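Local coordinates for FYVE, RhoGEF and PH domain-containing protein 5 (Homo sapiens, PDB 3MPX) that activates CDC42 by exchanging its bound GDP for GTP, and mediates the activation of this GTPase in response to VEGF, at residues Q28-S33 / F174-L179; K105-F110 / D195-A200. All coordinates share one frame; numbering follows the deposited sequence.

Contact 1. Residues Q28-S33 / F174-L179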
# COMPACT_ATOMS: atom_id res chain seq x y z
N GLN A 28 -15.27 -4.45 11.19
CA GLN A 28 -16.08 -3.38 10.62
C GLN A 28 -15.19 -2.56 9.67
O GLN A 28 -15.63 -2.27 8.56
CB GLN A 28 -16.70 -2.52 11.73
CG GLN A 28 -17.78 -3.25 12.54
CD GLN A 28 -18.40 -2.49 13.70
OE1 GLN A 28 -19.40 -2.96 14.28
NE2 GLN A 28 -17.85 -1.33 14.10
N GLU A 29 -13.91 -2.28 10.06
CA GLU A 29 -12.91 -1.56 9.24
C GLU A 29 -12.59 -2.36 7.98
O GLU A 29 -12.36 -1.79 6.91
CB GLU A 29 -11.62 -1.30 10.03
CG GLU A 29 -10.78 -0.17 9.45
CD GLU A 29 -9.29 -0.14 9.78
OE1 GLU A 29 -8.50 0.21 8.87
OE2 GLU A 29 -8.91 -0.45 10.93
N LEU A 30 -12.60 -3.69 8.10
CA LEU A 30 -12.34 -4.62 7.02
C LEU A 30 -13.51 -4.63 6.06
O LEU A 30 -13.28 -4.54 4.85
CB LEU A 30 -12.07 -6.02 7.59
CG LEU A 30 -11.64 -7.10 6.61
CD1 LEU A 30 -10.25 -6.83 6.01
CD2 LEU A 30 -11.76 -8.48 7.26
N LEU A 31 -14.76 -4.67 6.57
CA LEU A 31 -15.96 -4.65 5.73
C LEU A 31 -16.11 -3.35 4.94
O LEU A 31 -16.34 -3.40 3.75
CB LEU A 31 -17.22 -4.93 6.55
CG LEU A 31 -18.59 -4.97 5.82
CD1 LEU A 31 -18.67 -6.06 4.78
CD2 LEU A 31 -19.72 -5.16 6.80
N SER A 32 -15.99 -2.19 5.61
CA SER A 32 -16.15 -0.88 4.98
C SER A 32 -15.16 -0.66 3.84
O SER A 32 -15.56 -0.20 2.75
CB SER A 32 -16.06 0.24 6.02
OG SER A 32 -15.08 -0.00 7.01
N SER A 33 -13.87 -1.00 4.10
CA SER A 33 -12.78 -0.91 3.13
C SER A 33 -12.94 -1.96 2.03
O SER A 33 -12.56 -1.69 0.88
CB SER A 33 -11.42 -1.03 3.82
OG SER A 33 -11.24 -2.28 4.45
N PHE A 174 -1.67 -5.99 1.11
CA PHE A 174 -0.86 -5.45 2.22
C PHE A 174 -1.78 -4.89 3.35
O PHE A 174 -1.42 -4.94 4.53
CB PHE A 174 0.16 -4.41 1.71
CG PHE A 174 1.09 -4.93 0.63
CD1 PHE A 174 2.08 -5.87 0.93
CD2 PHE A 174 0.99 -4.47 -0.68
CE1 PHE A 174 2.94 -6.35 -0.07
CE2 PHE A 174 1.86 -4.97 -1.68
CZ PHE A 174 2.82 -5.91 -1.36
N GLN A 175 -3.00 -4.46 2.97
CA GLN A 175 -4.05 -3.99 3.87
C GLN A 175 -4.60 -5.13 4.71
O GLN A 175 -4.73 -4.97 5.92
CB GLN A 175 -5.15 -3.28 3.07
CG GLN A 175 -4.79 -1.83 2.68
CD GLN A 175 -5.74 -1.21 1.68
OE1 GLN A 175 -6.83 -1.70 1.41
NE2 GLN A 175 -5.33 -0.10 1.08
N TYR A 176 -4.86 -6.32 4.09
CA TYR A 176 -5.33 -7.49 4.85
C TYR A 176 -4.27 -7.85 5.91
O TYR A 176 -4.62 -8.02 7.07
CB TYR A 176 -5.56 -8.69 3.93
CG TYR A 176 -6.71 -8.61 2.94
CD1 TYR A 176 -7.90 -7.97 3.29
CD2 TYR A 176 -6.66 -9.28 1.73
CE1 TYR A 176 -8.98 -7.93 2.40
CE2 TYR A 176 -7.73 -9.25 0.84
CZ TYR A 176 -8.88 -8.55 1.17
OH TYR A 176 -9.92 -8.51 0.28
N GLN A 177 -2.98 -7.87 5.52
CA GLN A 177 -1.83 -8.10 6.40
C GLN A 177 -1.84 -7.15 7.59
O GLN A 177 -1.82 -7.64 8.71
CB GLN A 177 -0.53 -7.95 5.62
CG GLN A 177 -0.19 -9.20 4.81
CD GLN A 177 1.10 -9.11 4.02
OE1 GLN A 177 1.70 -10.14 3.70
NE2 GLN A 177 1.55 -7.90 3.66
N VAL A 178 -1.95 -5.83 7.37
CA VAL A 178 -1.96 -4.87 8.49
C VAL A 178 -3.24 -5.02 9.35
O VAL A 178 -3.14 -5.04 10.57
CB VAL A 178 -1.65 -3.38 8.14
CG1 VAL A 178 -0.39 -3.25 7.31
CG2 VAL A 178 -2.82 -2.68 7.46
N LEU A 179 -4.42 -5.14 8.71
CA LEU A 179 -5.69 -5.28 9.42
C LEU A 179 -5.74 -6.58 10.23
O LEU A 179 -6.12 -6.55 11.40
CB LEU A 179 -6.89 -5.24 8.45
CG LEU A 179 -7.43 -3.87 8.08
CD1 LEU A 179 -7.80 -3.81 6.63
CD2 LEU A 179 -8.64 -3.52 8.91

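Contact 2. Residues K105-F110 / D195-A200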
# COMPACT_ATOMS: atom_id res chain seq x y z
N LYS A 105 -16.45 -14.65 14.05
CA LYS A 105 -15.44 -15.23 13.17
C LYS A 105 -15.45 -14.62 11.75
O LYS A 105 -16.52 -14.55 11.13
CB LYS A 105 -15.66 -16.76 13.08
N VAL A 106 -14.26 -14.20 11.23
CA VAL A 106 -14.08 -13.67 9.87
C VAL A 106 -12.88 -14.26 9.15
O VAL A 106 -12.94 -14.39 7.93
CB VAL A 106 -14.04 -12.12 9.73
CG1 VAL A 106 -15.42 -11.52 9.92
CG2 VAL A 106 -13.00 -11.47 10.63
N ALA A 107 -11.78 -14.56 9.87
CA ALA A 107 -10.53 -15.07 9.30
C ALA A 107 -10.72 -16.22 8.28
O ALA A 107 -10.21 -16.11 7.16
CB ALA A 107 -9.57 -15.47 10.39
N ASP A 108 -11.53 -17.24 8.64
CA ASP A 108 -11.83 -18.42 7.80
C ASP A 108 -12.38 -18.08 6.39
O ASP A 108 -12.34 -18.94 5.50
CB ASP A 108 -12.78 -19.37 8.53
CG ASP A 108 -14.16 -18.80 8.71
OD1 ASP A 108 -14.36 -18.02 9.67
OD2 ASP A 108 -15.03 -19.11 7.88
N VAL A 109 -12.88 -16.86 6.19
CA VAL A 109 -13.33 -16.37 4.89
C VAL A 109 -12.12 -16.31 3.94
O VAL A 109 -12.26 -16.59 2.76
CB VAL A 109 -14.00 -14.98 5.02
CG1 VAL A 109 -14.18 -14.29 3.67
CG2 VAL A 109 -15.32 -15.07 5.79
N PHE A 110 -10.92 -15.97 4.46
CA PHE A 110 -9.72 -15.91 3.63
C PHE A 110 -9.21 -17.33 3.30
O PHE A 110 -8.96 -17.63 2.14
CB PHE A 110 -8.64 -15.03 4.27
CG PHE A 110 -9.07 -13.60 4.50
CD1 PHE A 110 -8.83 -12.62 3.54
CD2 PHE A 110 -9.70 -13.22 5.68
CE1 PHE A 110 -9.22 -11.30 3.76
CE2 PHE A 110 -10.09 -11.89 5.90
CZ PHE A 110 -9.85 -10.94 4.93
N ASP A 195 -5.92 -18.92 15.49
CA ASP A 195 -5.31 -19.93 14.63
C ASP A 195 -5.59 -19.63 13.16
O ASP A 195 -4.65 -19.54 12.37
CB ASP A 195 -5.79 -21.33 15.03
CG ASP A 195 -4.90 -22.01 16.05
OD1 ASP A 195 -4.37 -21.30 16.96
OD2 ASP A 195 -4.70 -23.24 15.95
N ASN A 196 -6.88 -19.46 12.83
CA ASN A 196 -7.36 -19.13 11.48
C ASN A 196 -6.78 -17.82 10.95
O ASN A 196 -6.49 -17.76 9.75
CB ASN A 196 -8.88 -19.07 11.46
CG ASN A 196 -9.56 -20.41 11.64
OD1 ASN A 196 -8.92 -21.47 11.72
ND2 ASN A 196 -10.87 -20.37 11.72
N THR A 197 -6.63 -16.78 11.84
CA THR A 197 -6.08 -15.46 11.49
C THR A 197 -4.61 -15.64 11.07
O THR A 197 -4.19 -15.07 10.06
CB THR A 197 -6.30 -14.43 12.64
OG1 THR A 197 -7.70 -14.31 12.90
CG2 THR A 197 -5.74 -13.04 12.31
N GLN A 198 -3.86 -16.49 11.80
CA GLN A 198 -2.47 -16.84 11.52
C GLN A 198 -2.37 -17.52 10.14
O GLN A 198 -1.49 -17.17 9.34
CB GLN A 198 -1.93 -17.77 12.61
CG GLN A 198 -1.38 -17.04 13.82
CD GLN A 198 -0.96 -17.95 14.94
OE1 GLN A 198 -1.69 -18.87 15.36
NE2 GLN A 198 0.18 -17.65 15.53
N GLY A 199 -3.29 -18.45 9.88
CA GLY A 199 -3.40 -19.19 8.63
C GLY A 199 -3.72 -18.29 7.45
O GLY A 199 -3.11 -18.44 6.39
N ALA A 200 -4.66 -17.33 7.65
CA ALA A 200 -5.04 -16.31 6.66
C ALA A 200 -3.86 -15.36 6.45
O ALA A 200 -3.67 -14.84 5.34
CB ALA A 200 -6.24 -15.52 7.15

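Contact 1. Residues Q28-S33 / F174-L179
Glu29 lies along one methyl of Leu179 for its whole length. With CG anti to the backbone N (chi1 -159°) and the chain extended beyond it, the side chain runs from its own helix toward 174-179. Its CB is 3.9 Å from Leu179 CD2, and CG keeps nearly the same distance at 4.0 Å. The carboxylate then passes this methyl with its flat face, Glu29 CD standing 3.6 Å from Leu179 CD2 and OE1 and OE2 almost equally distant. Both segments are helical and run nearly antiparallel (165°) in the all-helical DH domain; their axes stand 11.1 Å apart, a wide spacing bridged by side chains, with no hydrogen bond between the segments. The next residue, the buried Leu30, crosses the other branch of Leu179 obliquely, CD1 to CD1 at 3.9 Å. Leu30 CD1 also meets the edge of the Tyr176 ring near its plane, 3.8 Å from Tyr176 CD1, the two side chains crossing at about a right angle. The Tyr176 hydroxyl is hydrogen-bonded to Glu34, one turn farther along helix 21-59, a polar tie between the two helices. Ser33 OG, 4.4 Å from Leu179 CD1, makes another with Arg172 of helix 162-184.

Contact 2. Residues K105-F110 / D195-A200
Asn196 and Thr197 present their side chains to Ala107 through similar first torsions: Asn196 CG (chi1 -69°) and Thr197 OG1 (chi1 -59°) each stand beside their own backbone N. The Ala107 methyl comes in between the two residues. Its CB is 3.8 Å from Asn196 CB and 3.3 Å from Thr197 OG1, so it meets a hydroxyl that is already hydrogen-bonded back to Glu193 O, one turn earlier in helix 192-214. The Asn196 amide extends past this methyl toward Asp108, where its ND2 comes 3.9 Å from Asp108 CB. The Asp108 carboxylate serves another partner and forms a salt bridge with Arg96 of helix 66-98. One turn farther along the helix, the methyl of Ala200 faces Phe110, 3.8 Å from Phe110 CB and 4.0 Å from Ala107 O. Phe110 points its CB at Ala200, but its ring leads away from 195-200, with Ala107 O in the ring plane at its edge. At each close backbone approach one partner is an alanine: Ala107 CA is 5.0 Å from Thr197 CA, and Phe110 CA is 5.6 Å from Ala200 CA. Glu193 OE1 accepts from both Val106 N and Ala107 N, joining the same helix to the backbone just before the short helix 108-111. The arrangement is a connection between long helices seated against a later helix of the bundle, within the elongated helical DH fold of Rho exchange factors.

How the contacts relate
Contacts 1 and 2 lie with their centres about 13 Å apart, on the same side of the chain's centre and inside the DH domain. Their segments alternate along the chain, 28-33, 105-110, 174-179 and 195-200, so the two pairings interlock four regions of the helical bundle. Helices 162-184 and 192-214, which supply the later segment of each, follow one another in sequence. Phe110 joins the two contacts: its ring packs edge-to-face with Tyr176, CE1 lying 3.6 Å from Tyr176 CD1, while its CZ reaches Leu30 CD2 at 3.9 Å. Through this ring the two contacts belong to one packed region of the DH domain, which carries the exchange activity.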